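Local coordinates for ectonucleoside triphosphate diphosphohydrolase 4 (Homo sapiens, PDB 6WG5), which belongs to the GDA1/CD39 nucleoside phosphatase family, a branch of the actin-like ATPase clan, and probably shares that clan's general fold, at residues A[43-48]-A[128-133]; A[54-59]-A[83-88]; A[61-66]-A[494-499]; A[68-73]-A[483-488]. One frame throughout, in Å; residues are numbered along the deposited sequence.

Contact 1: residues A[43-48]-A[128-133]; sequences GIVVDC and YILCTA
Cys48 and Cys131, paired on one face of two parallel strands, both hold SG anti to the carbonyl carbon (chi1 -77° and -40°), which lays Cys131 SG 3.6 Å from Cys48 CB. The sulfurs themselves are 4.1 Å apart, Cys48 SG to Cys131 SG, too far for a disulfide. Ile129 has CG2 beside its carbonyl carbon, where it meets Cys48 SG at 3.7 Å, while its CG1 branch runs alongside Val46 and touches Val46 CB at 4.0 Å. The backbones are parallel: Tyr128 N donates to Ile44 O, Val46 N to Tyr128 O, Leu130 N to Val46 O and Cys48 N to Leu130 O. Strand 40-48 is interior to a mixed sheet, because strand 53-61 pairs antiparallel with its other edge, a layout consistent with the fold of the actin-like ATPase clan. Thr132 N to Cys48 O, at 3.0 Å, completes the last bridge, just where the second segment leaves the strand for a helix. On the other face Val45 CG1 lies 4.3 Å from Leu130 CD1, and Thr480 and Ile484 of helix 479-487 cover Val45. Asp47 on this face meets Thr132 at about a right angle, Asp47 OD1 4.1 Å from Thr132 CG2; Asp47 OD2 makes a salt bridge to Arg54.

Contact 2: residues A[54-59]-A[83-88]; sequences RVFVYC and PVVMKI
Val85 packs against the Phe56 ring with both of its methyls. CG2 touches Phe56 CD1 at 3.5 Å, while CG1 lies 4.3 Å from the Phe56 ring centroid, 28° off the ring normal, an off-centre CH-pi contact. On the same face Arg54 and Lys87 form the next pair, their aliphatic stems packed together with Arg54 CG 3.5 Å from Lys87 CG. The extended Lys87 chain continues past Arg54 CG with its CD and CE, whereas Arg54 bends at chi2 (89°) and carries its guanidinium to Asp47 of the adjoining strand. Val55 and Met86 meet on the opposite face, Val55 CG1 against Met86 CB at 3.9 Å. Further along, Val84 CG1 lodges against Val57, 3.5 Å from Val57 CG2, and Phe112 of helix 107-116 covers Val84. The strands run antiparallel, at 169°, and are joined by Val55 N to Met86 O at 3.0 Å and by two weak bonds, Met86 N to Val55 O and Val57 N to Val84 O. Val84 is also the centre of an inverse gamma turn leading into strand 85-88. Across the pair the side chains meet through apolar packing, with no polar bond between them; the like charges of Arg54 and Lys87 stay apart, NE to NZ 5.6 Å, and the salt bridge to Asp47 probably offsets that of the arginine.

Contact 3: residues A[61-66]-A[494-499]; sequences PRHNGN and RDIQQE
Arg62 and Asp495 supply the ionic part of this surface contact. Arg62 NH1 points at Asp495 OD1 from 3.3 Å, a weak hydrogen bond within a salt bridge, and the oxygen lies at the guanidinium edge, in its plane. The carboxylate is turned 73° against that plane, so the pair does not form a flat two-bond bridge. A bend at chi3 (-55°) turns the guanidinium to the acid; separately, Arg62 CG passes 3.6 Å from the same Asp495 OD1. Arg62 NH2 is hydrogen-bonded to Asn39 OD1, giving the guanidinium a second partner.

Apolar contact comes from Ile496, the last residue of helix 492-496. Its CD1 lies 3.9 Å from His63 CE1, and its CG1 lies 3.8 Å from Gly65 O, so the branch packs on both the imidazole and the Gly65 carbonyl. The contact therefore joins the end of a C-terminal helix to the connection between strands 53-61 and 74-75.

Two hydrogen bonds within 63-66 shape the turn. Asn64 OD1 accepts from Asn66 N at 3.0 Å, an Asx turn, and Gly65 stands within it at a positive phi, a backbone state that favours glycine. Gly65 N donates to His63 ND1 at 3.0 Å, although it approaches 36° out of the ring plane. His63 NE2 is bonded to the carbonyl oxygen of Asp69, which would fit a proton on NE2, though the poor geometry at ND1 makes this tentative.

Contact 4: residues A[68-73]-A[483-488]; sequences HDLLDI and AILYRT
Ile73 and Leu485 meet methyl to methyl, Ile73 CD1 lying 3.6 Å from Leu485 CD1, in a contact that lays the loop before strand 74-75 against the C-terminal turn of helix 479-487. The loop bends through an inverse gamma turn centred on Asp72, with a weak bond from Ile73 N to Leu71 O; Leu71 and Ile73, flanking the turn, both direct their side chains at the helix. Ile73 splits its two branches between different targets. CG1 stands anti to the carbonyl carbon (chi1 -63°) and takes CD1 to Leu485 and to Thr488, whose OG1 is 3.7 Å from Ile73 CD1. The other branch, CG2, faces Ile484, 4.1 Å from Ile484 CG2.

Leu485 starts out from the flank of the helix and reaches the loop with its far end. Its two methyls divide the loop between them: CD1 serves Ile73, while CD2 lies 4.3 Å from Leu70 CD1. Ile181 and Phe185 of helix 172-186 also pack on Leu485, so this leucine packs on both the loop and helix 172-186. Around Ile73, Tyr58 and Trp60 of strand 53-61 close in.

Leu71 crosses Thr488 obliquely, with Leu71 CD1 3.7 Å from Thr488 OG1. That hydroxyl has methyls of Leu71 and Ile73 against it, and its polarity is met by a carbonyl of the helix: Thr488 OG1 donates to Ile484 O at 2.6 Å, while Thr488 N reaches the same oxygen from the opposite face of the carbonyl plane.

How the contacts relate
From the N terminus, strand 40-48 turns into 53-61, its antiparallel neighbour in the sheet. Contact 2 closes a short loop from 54-59 to 83-88, nested inside the larger one that contact 1 closes at 128-133. The remaining pair reaches much further: residues 61-66 and 68-73 wait some 400 residues for their partners, and contact 4 is nested inside contact 3. Each of these long closures crosses contacts 1 and 2 along the chain. Helix 479-487 links the groups in space, packing on Val45, Leu130 and Tyr58, while His63 and Asn64 bond to Asp69 between contacts 3 and 4. Helix 479-487 is thus tied to the sheet, and helix 492-496 to the loop that leaves strand 53-61.

Contact 1: residues A[43-48]-A[128-133]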
loop_
_atom_site.group_PDB
_atom_site.type_symbol
_atom_site.label_atom_id
_atom_site.label_comp_id
_atom_site.label_asym_id
_atom_site.label_seq_id
_atom_site.Cartn_x
_atom_site.Cartn_y
_atom_site.Cartn_z
ATOM N N GLY A 43 8.138 6.081 20.089
ATOM C CA GLY A 43 6.791 6.369 19.627
ATOM C C GLY A 43 6.081 5.071 19.322
ATOM O O GLY A 43 6.708 4.081 18.932
ATOM N N ILE A 44 4.763 5.070 19.509
ATOM C CA ILE A 44 3.960 3.857 19.413
ATOM C C ILE A 44 2.801 4.106 18.460
ATOM O O ILE A 44 2.107 5.122 18.571
ATOM C CB ILE A 44 3.437 3.413 20.794
ATOM C CG1 ILE A 44 4.606 3.172 21.756
ATOM C CG2 ILE A 44 2.615 2.138 20.667
ATOM C CD1 ILE A 44 4.247 3.366 23.211
ATOM N N VAL A 45 2.590 3.174 17.531
ATOM C CA VAL A 45 1.498 3.238 16.570
ATOM C C VAL A 45 0.749 1.915 16.613
ATOM O O VAL A 45 1.369 0.845 16.601
ATOM C CB VAL A 45 2.005 3.517 15.141
ATOM C CG1 VAL A 45 0.832 3.686 14.180
ATOM C CG2 VAL A 45 2.896 4.747 15.122
ATOM N N VAL A 46 -0.579 1.986 16.662
ATOM C CA VAL A 46 -1.440 0.810 16.615
ATOM C C VAL A 46 -2.193 0.831 15.292
ATOM O O VAL A 46 -2.918 1.789 14.996
ATOM C CB VAL A 46 -2.413 0.766 17.805
ATOM C CG1 VAL A 46 -3.428 -0.361 17.637
ATOM C CG2 VAL A 46 -1.649 0.588 19.104
ATOM N N ASP A 47 -2.019 -0.224 14.500
ATOM C CA ASP A 47 -2.784 -0.420 13.274
ATOM C C ASP A 47 -4.017 -1.252 13.609
ATOM O O ASP A 47 -3.908 -2.452 13.876
ATOM C CB ASP A 47 -1.926 -1.103 12.211
ATOM C CG ASP A 47 -2.744 -1.618 11.039
ATOM O OD1 ASP A 47 -3.865 -1.115 10.812
ATOM O OD2 ASP A 47 -2.257 -2.532 10.337
ATOM N N CYS A 48 -5.188 -0.616 13.596
ATOM C CA CYS A 48 -6.455 -1.286 13.900
ATOM C C CYS A 48 -7.130 -1.653 12.582
ATOM O O CYS A 48 -7.924 -0.887 12.033
ATOM C CB CYS A 48 -7.346 -0.400 14.761
ATOM S SG CYS A 48 -6.861 -0.328 16.500
ATOM N N TYR A 128 -0.312 6.513 19.121
ATOM C CA TYR A 128 -1.255 6.769 18.042
ATOM C C TYR A 128 -1.998 5.482 17.714
ATOM O O TYR A 128 -1.374 4.442 17.477
ATOM C CB TYR A 128 -0.542 7.305 16.797
ATOM C CG TYR A 128 0.175 8.617 17.023
ATOM C CD1 TYR A 128 -0.534 9.809 17.107
ATOM C CD2 TYR A 128 1.557 8.666 17.150
ATOM C CE1 TYR A 128 0.113 11.013 17.315
ATOM C CE2 TYR A 128 2.214 9.866 17.359
ATOM C CZ TYR A 128 1.487 11.038 17.440
ATOM O OH TYR A 128 2.129 12.239 17.647
ATOM N N ILE A 129 -3.326 5.553 17.713
ATOM C CA ILE A 129 -4.184 4.426 17.366
ATOM C C ILE A 129 -4.958 4.826 16.119
ATOM O O ILE A 129 -5.850 5.682 16.180
ATOM C CB ILE A 129 -5.131 4.045 18.512
ATOM C CG1 ILE A 129 -4.318 3.640 19.747
ATOM C CG2 ILE A 129 -6.062 2.911 18.080
ATOM C CD1 ILE A 129 -5.154 3.330 20.972
ATOM N N LEU A 130 -4.621 4.208 14.990
ATOM C CA LEU A 130 -5.181 4.566 13.693
ATOM C C LEU A 130 -5.895 3.353 13.114
ATOM O O LEU A 130 -5.276 2.304 12.905
ATOM C CB LEU A 130 -4.079 5.055 12.752
ATOM C CG LEU A 130 -3.151 6.109 13.364
ATOM C CD1 LEU A 130 -2.012 6.435 12.413
ATOM C CD2 LEU A 130 -3.924 7.368 13.731
ATOM N N CYS A 131 -7.192 3.499 12.857
ATOM C CA CYS A 131 -8.039 2.408 12.395
ATOM C C CYS A 131 -8.337 2.575 10.912
ATOM O O CYS A 131 -8.494 3.699 10.425
ATOM C CB CYS A 131 -9.346 2.364 13.189
ATOM S SG CYS A 131 -9.139 2.680 14.958
ATOM N N THR A 132 -8.429 1.451 10.201
ATOM C CA THR A 132 -8.585 1.481 8.751
ATOM C C THR A 132 -9.977 1.020 8.323
ATOM O O THR A 132 -10.978 1.643 8.690
ATOM C CB THR A 132 -7.499 0.626 8.089
ATOM O OG1 THR A 132 -7.509 -0.691 8.654
ATOM C CG2 THR A 132 -6.129 1.257 8.291
ATOM N N ALA A 133 -10.058 -0.069 7.551
ATOM C CA ALA A 133 -11.308 -0.414 6.881
ATOM C C ALA A 133 -12.354 -0.952 7.850
ATOM O O ALA A 133 -13.556 -0.764 7.626
ATOM C CB ALA A 133 -11.042 -1.437 5.777
HETATM O O HOH W 1 -4.548 -1.751 7.582
#

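Contact 2: residues A[54-59]-A[83-88]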
loop_
_atom_site.group_PDB
_atom_site.type_symbol
_atom_site.label_atom_id
_atom_site.label_comp_id
_atom_site.label_asym_id
_atom_site.label_seq_id
_atom_site.Cartn_x
_atom_site.Cartn_y
_atom_site.Cartn_z
ATOM N N ARG A 54 -2.426 -4.475 15.344
ATOM C CA ARG A 54 -0.994 -4.632 15.546
ATOM C C ARG A 54 -0.427 -3.345 16.125
ATOM O O ARG A 54 -0.921 -2.249 15.846
ATOM C CB ARG A 54 -0.267 -4.974 14.232
ATOM C CG ARG A 54 -1.011 -5.965 13.348
ATOM C CD ARG A 54 -1.959 -5.263 12.387
ATOM N NE ARG A 54 -2.981 -6.166 11.865
ATOM C CZ ARG A 54 -3.884 -5.828 10.949
ATOM N NH1 ARG A 54 -3.896 -4.603 10.439
ATOM N NH2 ARG A 54 -4.776 -6.718 10.537
ATOM N N VAL A 55 0.617 -3.487 16.937
ATOM C CA VAL A 55 1.288 -2.359 17.569
ATOM C C VAL A 55 2.754 -2.380 17.165
ATOM O O VAL A 55 3.378 -3.445 17.109
ATOM C CB VAL A 55 1.141 -2.395 19.105
ATOM C CG1 VAL A 55 1.623 -3.727 19.661
ATOM C CG2 VAL A 55 1.894 -1.234 19.750
ATOM N N PHE A 56 3.299 -1.198 16.878
ATOM C CA PHE A 56 4.699 -1.040 16.509
ATOM C C PHE A 56 5.324 0.012 17.411
ATOM O O PHE A 56 4.748 1.087 17.601
ATOM C CB PHE A 56 4.854 -0.617 15.043
ATOM C CG PHE A 56 4.192 -1.543 14.063
ATOM C CD1 PHE A 56 4.933 -2.486 13.372
ATOM C CD2 PHE A 56 2.831 -1.462 13.825
ATOM C CE1 PHE A 56 4.325 -3.335 12.468
ATOM C CE2 PHE A 56 2.219 -2.309 12.922
ATOM C CZ PHE A 56 2.967 -3.247 12.243
ATOM N N VAL A 57 6.494 -0.295 17.960
ATOM C CA VAL A 57 7.271 0.666 18.735
ATOM C C VAL A 57 8.412 1.156 17.857
ATOM O O VAL A 57 9.212 0.355 17.358
ATOM C CB VAL A 57 7.800 0.052 20.040
ATOM C CG1 VAL A 57 8.609 1.082 20.822
ATOM C CG2 VAL A 57 6.650 -0.473 20.886
ATOM N N TYR A 58 8.484 2.469 17.666
ATOM C CA TYR A 58 9.556 3.102 16.919
ATOM C C TYR A 58 10.404 3.945 17.859
ATOM O O TYR A 58 9.897 4.533 18.817
ATOM C CB TYR A 58 9.003 3.984 15.796
ATOM C CG TYR A 58 8.204 3.225 14.764
ATOM C CD1 TYR A 58 8.827 2.635 13.674
ATOM C CD2 TYR A 58 6.828 3.099 14.880
ATOM C CE1 TYR A 58 8.104 1.939 12.729
ATOM C CE2 TYR A 58 6.095 2.406 13.939
ATOM C CZ TYR A 58 6.739 1.828 12.866
ATOM O OH TYR A 58 6.015 1.136 11.923
ATOM N N CYS A 59 11.702 3.995 17.579
ATOM C CA CYS A 59 12.623 4.821 18.338
ATOM C C CYS A 59 13.510 5.601 17.379
ATOM O O CYS A 59 13.593 5.296 16.188
ATOM C CB CYS A 59 13.479 3.978 19.295
ATOM S SG CYS A 59 14.443 2.677 18.495
ATOM N N PRO A 83 12.083 -6.977 15.743
ATOM C CA PRO A 83 11.241 -5.776 15.783
ATOM C C PRO A 83 10.166 -5.897 16.854
ATOM O O PRO A 83 9.491 -6.923 16.969
ATOM C CB PRO A 83 10.642 -5.713 14.373
ATOM C CG PRO A 83 10.673 -7.117 13.887
ATOM C CD PRO A 83 11.900 -7.735 14.493
ATOM N N VAL A 84 10.016 -4.836 17.644
ATOM C CA VAL A 84 9.045 -4.804 18.732
ATOM C C VAL A 84 7.642 -4.684 18.150
ATOM O O VAL A 84 7.125 -3.575 17.975
ATOM C CB VAL A 84 9.346 -3.647 19.702
ATOM C CG1 VAL A 84 8.292 -3.567 20.802
ATOM C CG2 VAL A 84 10.738 -3.812 20.299
ATOM N N VAL A 85 7.017 -5.821 17.855
ATOM C CA VAL A 85 5.686 -5.855 17.259
ATOM C C VAL A 85 4.868 -6.936 17.950
ATOM O O VAL A 85 5.396 -7.988 18.327
ATOM C CB VAL A 85 5.753 -6.113 15.738
ATOM C CG1 VAL A 85 4.357 -6.103 15.125
ATOM C CG2 VAL A 85 6.642 -5.081 15.061
ATOM N N MET A 86 3.573 -6.670 18.120
ATOM C CA MET A 86 2.626 -7.649 18.631
ATOM C C MET A 86 1.314 -7.498 17.875
ATOM O O MET A 86 0.939 -6.395 17.469
ATOM C CB MET A 86 2.385 -7.486 20.139
ATOM C CG MET A 86 1.215 -8.309 20.668
ATOM S SD MET A 86 1.099 -8.331 22.468
ATOM C CE MET A 86 2.306 -9.592 22.868
ATOM N N LYS A 87 0.618 -8.618 17.692
ATOM C CA LYS A 87 -0.632 -8.647 16.950
ATOM C C LYS A 87 -1.688 -9.396 17.748
ATOM O O LYS A 87 -1.385 -10.355 18.463
ATOM C CB LYS A 87 -0.455 -9.312 15.577
ATOM C CG LYS A 87 0.646 -8.692 14.726
ATOM C CD LYS A 87 0.662 -9.274 13.318
ATOM C CE LYS A 87 1.707 -8.598 12.444
ATOM N NZ LYS A 87 1.723 -9.154 11.062
ATOM N N ILE A 88 -2.938 -8.944 17.624
ATOM C CA ILE A 88 -4.075 -9.592 18.267
ATOM C C ILE A 88 -5.250 -9.599 17.298
ATOM O O ILE A 88 -5.343 -8.776 16.385
ATOM C CB ILE A 88 -4.479 -8.905 19.592
ATOM C CG1 ILE A 88 -4.906 -7.455 19.346
ATOM C CG2 ILE A 88 -3.327 -8.969 20.590
ATOM C CD1 ILE A 88 -5.476 -6.765 20.573
#

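Contact 3: residues A[61-66]-A[494-499]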
loop_
_atom_site.group_PDB
_atom_site.type_symbol
_atom_site.label_atom_id
_atom_site.label_comp_id
_atom_site.label_asym_id
_atom_site.label_seq_id
_atom_site.Cartn_x
_atom_site.Cartn_y
_atom_site.Cartn_z
ATOM N N PRO A 61 17.231 8.491 17.624
ATOM C CA PRO A 61 18.159 9.266 18.449
ATOM C C PRO A 61 17.833 10.752 18.359
ATOM O O PRO A 61 16.939 11.176 17.628
ATOM C CB PRO A 61 19.518 8.944 17.830
ATOM C CG PRO A 61 19.213 8.731 16.388
ATOM C CD PRO A 61 17.830 8.126 16.327
ATOM N N ARG A 62 18.581 11.547 19.120
ATOM C CA ARG A 62 18.371 12.987 19.106
ATOM C C ARG A 62 18.596 13.539 17.703
ATOM O O ARG A 62 19.462 13.069 16.962
ATOM C CB ARG A 62 19.310 13.675 20.097
ATOM C CG ARG A 62 19.082 15.174 20.215
ATOM C CD ARG A 62 20.076 15.828 21.160
ATOM N NE ARG A 62 20.080 15.196 22.476
ATOM C CZ ARG A 62 19.121 15.351 23.384
ATOM N NH1 ARG A 62 18.065 16.112 23.121
ATOM N NH2 ARG A 62 19.213 14.736 24.555
ATOM N N HIS A 63 17.800 14.540 17.343
ATOM C CA HIS A 63 17.949 15.194 16.051
ATOM C C HIS A 63 19.246 15.995 16.012
ATOM O O HIS A 63 19.598 16.687 16.972
ATOM C CB HIS A 63 16.748 16.101 15.787
ATOM C CG HIS A 63 16.668 16.611 14.383
ATOM N ND1 HIS A 63 17.256 17.792 13.987
ATOM C CD2 HIS A 63 16.061 16.105 13.284
ATOM C CE1 HIS A 63 17.022 17.990 12.702
ATOM N NE2 HIS A 63 16.297 16.982 12.251
ATOM N N ASN A 64 19.959 15.904 14.888
ATOM C CA ASN A 64 21.287 16.496 14.760
ATOM C C ASN A 64 21.268 18.010 14.584
ATOM O O ASN A 64 22.337 18.605 14.405
ATOM C CB ASN A 64 22.030 15.858 13.580
ATOM C CG ASN A 64 21.272 15.988 12.273
ATOM O OD1 ASN A 64 20.389 16.834 12.132
ATOM N ND2 ASN A 64 21.614 15.146 11.306
ATOM N N GLY A 65 20.101 18.647 14.629
ATOM C CA GLY A 65 20.005 20.087 14.514
ATOM C C GLY A 65 19.959 20.629 13.100
ATOM O O GLY A 65 19.907 21.854 12.927
ATOM N N ASN A 66 19.977 19.768 12.083
ATOM C CA ASN A 66 19.932 20.220 10.698
ATOM C C ASN A 66 18.480 20.341 10.249
ATOM O O ASN A 66 17.781 19.322 10.184
ATOM C CB ASN A 66 20.672 19.248 9.796
ATOM C CG ASN A 66 20.828 19.768 8.380
ATOM O OD1 ASN A 66 20.190 20.746 7.988
ATOM N ND2 ASN A 66 21.677 19.110 7.601
ATOM N N ARG A 494 12.084 21.362 18.780
ATOM C CA ARG A 494 12.632 21.489 20.125
ATOM C C ARG A 494 14.128 21.768 20.071
ATOM O O ARG A 494 14.597 22.812 20.533
ATOM C CB ARG A 494 12.347 20.223 20.932
ATOM C CG ARG A 494 10.873 19.895 21.073
ATOM C CD ARG A 494 10.611 19.171 22.377
ATOM N NE ARG A 494 10.756 20.067 23.520
ATOM C CZ ARG A 494 10.858 19.663 24.782
ATOM N NH1 ARG A 494 10.982 20.555 25.756
ATOM N NH2 ARG A 494 10.844 18.370 25.073
ATOM N N ASP A 495 14.896 20.852 19.479
ATOM C CA ASP A 495 16.347 21.003 19.473
ATOM C C ASP A 495 16.788 22.234 18.692
ATOM O O ASP A 495 17.785 22.871 19.054
ATOM C CB ASP A 495 16.997 19.747 18.892
ATOM C CG ASP A 495 16.548 18.481 19.594
ATOM O OD1 ASP A 495 17.125 18.146 20.650
ATOM O OD2 ASP A 495 15.617 17.818 19.088
ATOM N N ILE A 496 16.066 22.593 17.632
ATOM C CA ILE A 496 16.499 23.658 16.732
ATOM C C ILE A 496 16.037 25.016 17.249
ATOM O O ILE A 496 16.858 25.859 17.625
ATOM C CB ILE A 496 15.987 23.411 15.300
ATOM C CG1 ILE A 496 16.569 22.101 14.758
ATOM C CG2 ILE A 496 16.355 24.582 14.386
ATOM C CD1 ILE A 496 16.069 21.712 13.378
ATOM N N GLN A 497 14.728 25.238 17.266
ATOM C CA GLN A 497 14.166 26.567 17.523
ATOM C C GLN A 497 13.737 26.740 18.977
ATOM O O GLN A 497 12.614 27.160 19.255
ATOM C CB GLN A 497 12.997 26.826 16.580
ATOM C CG GLN A 497 13.395 27.004 15.118
ATOM C CD GLN A 497 12.258 27.531 14.260
ATOM O OE1 GLN A 497 11.086 27.411 14.618
ATOM N NE2 GLN A 497 12.602 28.127 13.123
ATOM N N GLN A 498 14.621 26.431 19.931
ATOM C CA GLN A 498 14.353 26.802 21.317
ATOM C C GLN A 498 14.256 28.314 21.463
ATOM O O GLN A 498 13.421 28.824 22.220
ATOM C CB GLN A 498 15.445 26.259 22.242
ATOM C CG GLN A 498 15.212 24.853 22.775
ATOM C CD GLN A 498 13.925 24.723 23.574
ATOM O OE1 GLN A 498 13.468 25.681 24.202
ATOM N NE2 GLN A 498 13.334 23.531 23.555
ATOM N N GLU A 499 15.105 29.047 20.740
ATOM C CA GLU A 499 15.143 30.499 20.872
ATOM C C GLU A 499 13.904 31.146 20.267
ATOM O O GLU A 499 13.366 32.111 20.825
ATOM C CB GLU A 499 16.407 31.045 20.208
ATOM C CG GLU A 499 17.701 30.583 20.863
ATOM C CD GLU A 499 18.915 30.792 19.977
ATOM O OE1 GLU A 499 18.779 30.685 18.740
ATOM O OE2 GLU A 499 20.008 31.063 20.519
#

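Contact 4: residues A[68-73]-A[483-488]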
loop_
_atom_site.group_PDB
_atom_site.type_symbol
_atom_site.label_atom_id
_atom_site.label_comp_id
_atom_site.label_asym_id
_atom_site.label_seq_id
_atom_site.Cartn_x
_atom_site.Cartn_y
_atom_site.Cartn_z
ATOM N N HIS A 68 17.135 20.457 7.488
ATOM C CA HIS A 68 16.842 19.693 6.283
ATOM C C HIS A 68 16.696 18.198 6.538
ATOM O O HIS A 68 16.270 17.474 5.632
ATOM C CB HIS A 68 17.942 19.916 5.244
ATOM C CG HIS A 68 18.073 21.338 4.799
ATOM N ND1 HIS A 68 17.068 22.267 4.968
ATOM C CD2 HIS A 68 19.093 21.993 4.197
ATOM C CE1 HIS A 68 17.463 23.432 4.484
ATOM N NE2 HIS A 68 18.688 23.293 4.011
ATOM N N ASP A 69 17.035 17.718 7.730
ATOM C CA ASP A 69 17.015 16.293 8.029
ATOM C C ASP A 69 15.781 15.931 8.844
ATOM O O ASP A 69 15.407 16.643 9.778
ATOM C CB ASP A 69 18.275 15.878 8.792
ATOM C CG ASP A 69 19.511 15.857 7.914
ATOM O OD1 ASP A 69 19.363 15.798 6.675
ATOM O OD2 ASP A 69 20.633 15.892 8.465
ATOM N N LEU A 70 15.155 14.816 8.481
ATOM C CA LEU A 70 14.068 14.259 9.267
ATOM C C LEU A 70 14.632 13.425 10.412
ATOM O O LEU A 70 15.837 13.181 10.505
ATOM C CB LEU A 70 13.155 13.397 8.398
ATOM C CG LEU A 70 12.688 13.989 7.069
ATOM C CD1 LEU A 70 11.743 13.020 6.379
ATOM C CD2 LEU A 70 12.023 15.335 7.280
ATOM N N LEU A 71 13.740 12.976 11.290
ATOM C CA LEU A 71 14.148 12.085 12.365
ATOM C C LEU A 71 14.633 10.758 11.794
ATOM O O LEU A 71 14.181 10.304 10.738
ATOM C CB LEU A 71 12.987 11.848 13.334
ATOM C CG LEU A 71 12.495 13.060 14.125
ATOM C CD1 LEU A 71 11.298 12.680 14.985
ATOM C CD2 LEU A 71 13.608 13.636 14.987
ATOM N N ASP A 72 15.568 10.134 12.507
ATOM C CA ASP A 72 16.115 8.838 12.104
ATOM C C ASP A 72 15.311 7.727 12.778
ATOM O O ASP A 72 15.791 6.990 13.641
ATOM C CB ASP A 72 17.595 8.760 12.453
ATOM C CG ASP A 72 18.314 7.665 11.697
ATOM O OD1 ASP A 72 17.638 6.872 11.009
ATOM O OD2 ASP A 72 19.558 7.595 11.794
ATOM N N ILE A 73 14.053 7.617 12.359
ATOM C CA ILE A 73 13.111 6.695 12.984
ATOM C C ILE A 73 13.389 5.275 12.513
ATOM O O ILE A 73 13.622 5.026 11.322
ATOM C CB ILE A 73 11.662 7.118 12.678
ATOM C CG1 ILE A 73 11.387 8.494 13.292
ATOM C CG2 ILE A 73 10.671 6.078 13.204
ATOM C CD1 ILE A 73 9.961 8.983 13.132
ATOM N N ALA A 483 3.236 7.037 9.160
ATOM C CA ALA A 483 2.353 7.731 10.091
ATOM C C ALA A 483 3.147 8.357 11.231
ATOM O O ALA A 483 3.021 9.557 11.501
ATOM C CB ALA A 483 1.302 6.762 10.633
ATOM N N ILE A 484 3.970 7.558 11.915
ATOM C CA ILE A 484 4.787 8.096 13.000
ATOM C C ILE A 484 5.693 9.202 12.477
ATOM O O ILE A 484 5.914 10.216 13.148
ATOM C CB ILE A 484 5.597 6.971 13.674
ATOM C CG1 ILE A 484 6.284 7.479 14.942
ATOM C CG2 ILE A 484 6.635 6.393 12.721
ATOM C CD1 ILE A 484 5.389 7.487 16.152
ATOM N N LEU A 485 6.228 9.028 11.267
ATOM C CA LEU A 485 7.131 10.028 10.710
ATOM C C LEU A 485 6.407 11.347 10.474
ATOM O O LEU A 485 6.972 12.424 10.696
ATOM C CB LEU A 485 7.743 9.505 9.410
ATOM C CG LEU A 485 8.904 10.299 8.811
ATOM C CD1 LEU A 485 10.097 10.322 9.754
ATOM C CD2 LEU A 485 9.299 9.707 7.465
ATOM N N TYR A 486 5.150 11.282 10.033
ATOM C CA TYR A 486 4.387 12.499 9.784
ATOM C C TYR A 486 3.900 13.133 11.083
ATOM O O TYR A 486 3.930 14.359 11.225
ATOM C CB TYR A 486 3.205 12.203 8.863
ATOM C CG TYR A 486 2.448 13.441 8.441
ATOM C CD1 TYR A 486 1.213 13.749 8.995
ATOM C CD2 TYR A 486 2.975 14.312 7.499
ATOM C CE1 TYR A 486 0.522 14.884 8.617
ATOM C CE2 TYR A 486 2.293 15.449 7.115
ATOM C CZ TYR A 486 1.067 15.731 7.676
ATOM O OH TYR A 486 0.384 16.865 7.294
ATOM N N ARG A 487 3.452 12.319 12.044
ATOM C CA ARG A 487 2.908 12.877 13.280
ATOM C C ARG A 487 3.991 13.519 14.142
ATOM O O ARG A 487 3.706 14.469 14.878
ATOM C CB ARG A 487 2.174 11.794 14.073
ATOM C CG ARG A 487 0.939 11.207 13.378
ATOM C CD ARG A 487 -0.077 12.277 12.985
ATOM N NE ARG A 487 -0.470 13.118 14.115
ATOM C CZ ARG A 487 -1.506 12.879 14.916
ATOM N NH1 ARG A 487 -2.280 11.816 14.728
ATOM N NH2 ARG A 487 -1.772 13.712 15.914
ATOM N N THR A 488 5.230 13.030 14.064
ATOM C CA THR A 488 6.325 13.541 14.880
ATOM C C THR A 488 7.183 14.561 14.136
ATOM O O THR A 488 8.285 14.884 14.593
ATOM C CB THR A 488 7.209 12.391 15.369
ATOM O OG1 THR A 488 7.778 11.702 14.249
ATOM C CG2 THR A 488 6.410 11.411 16.210
#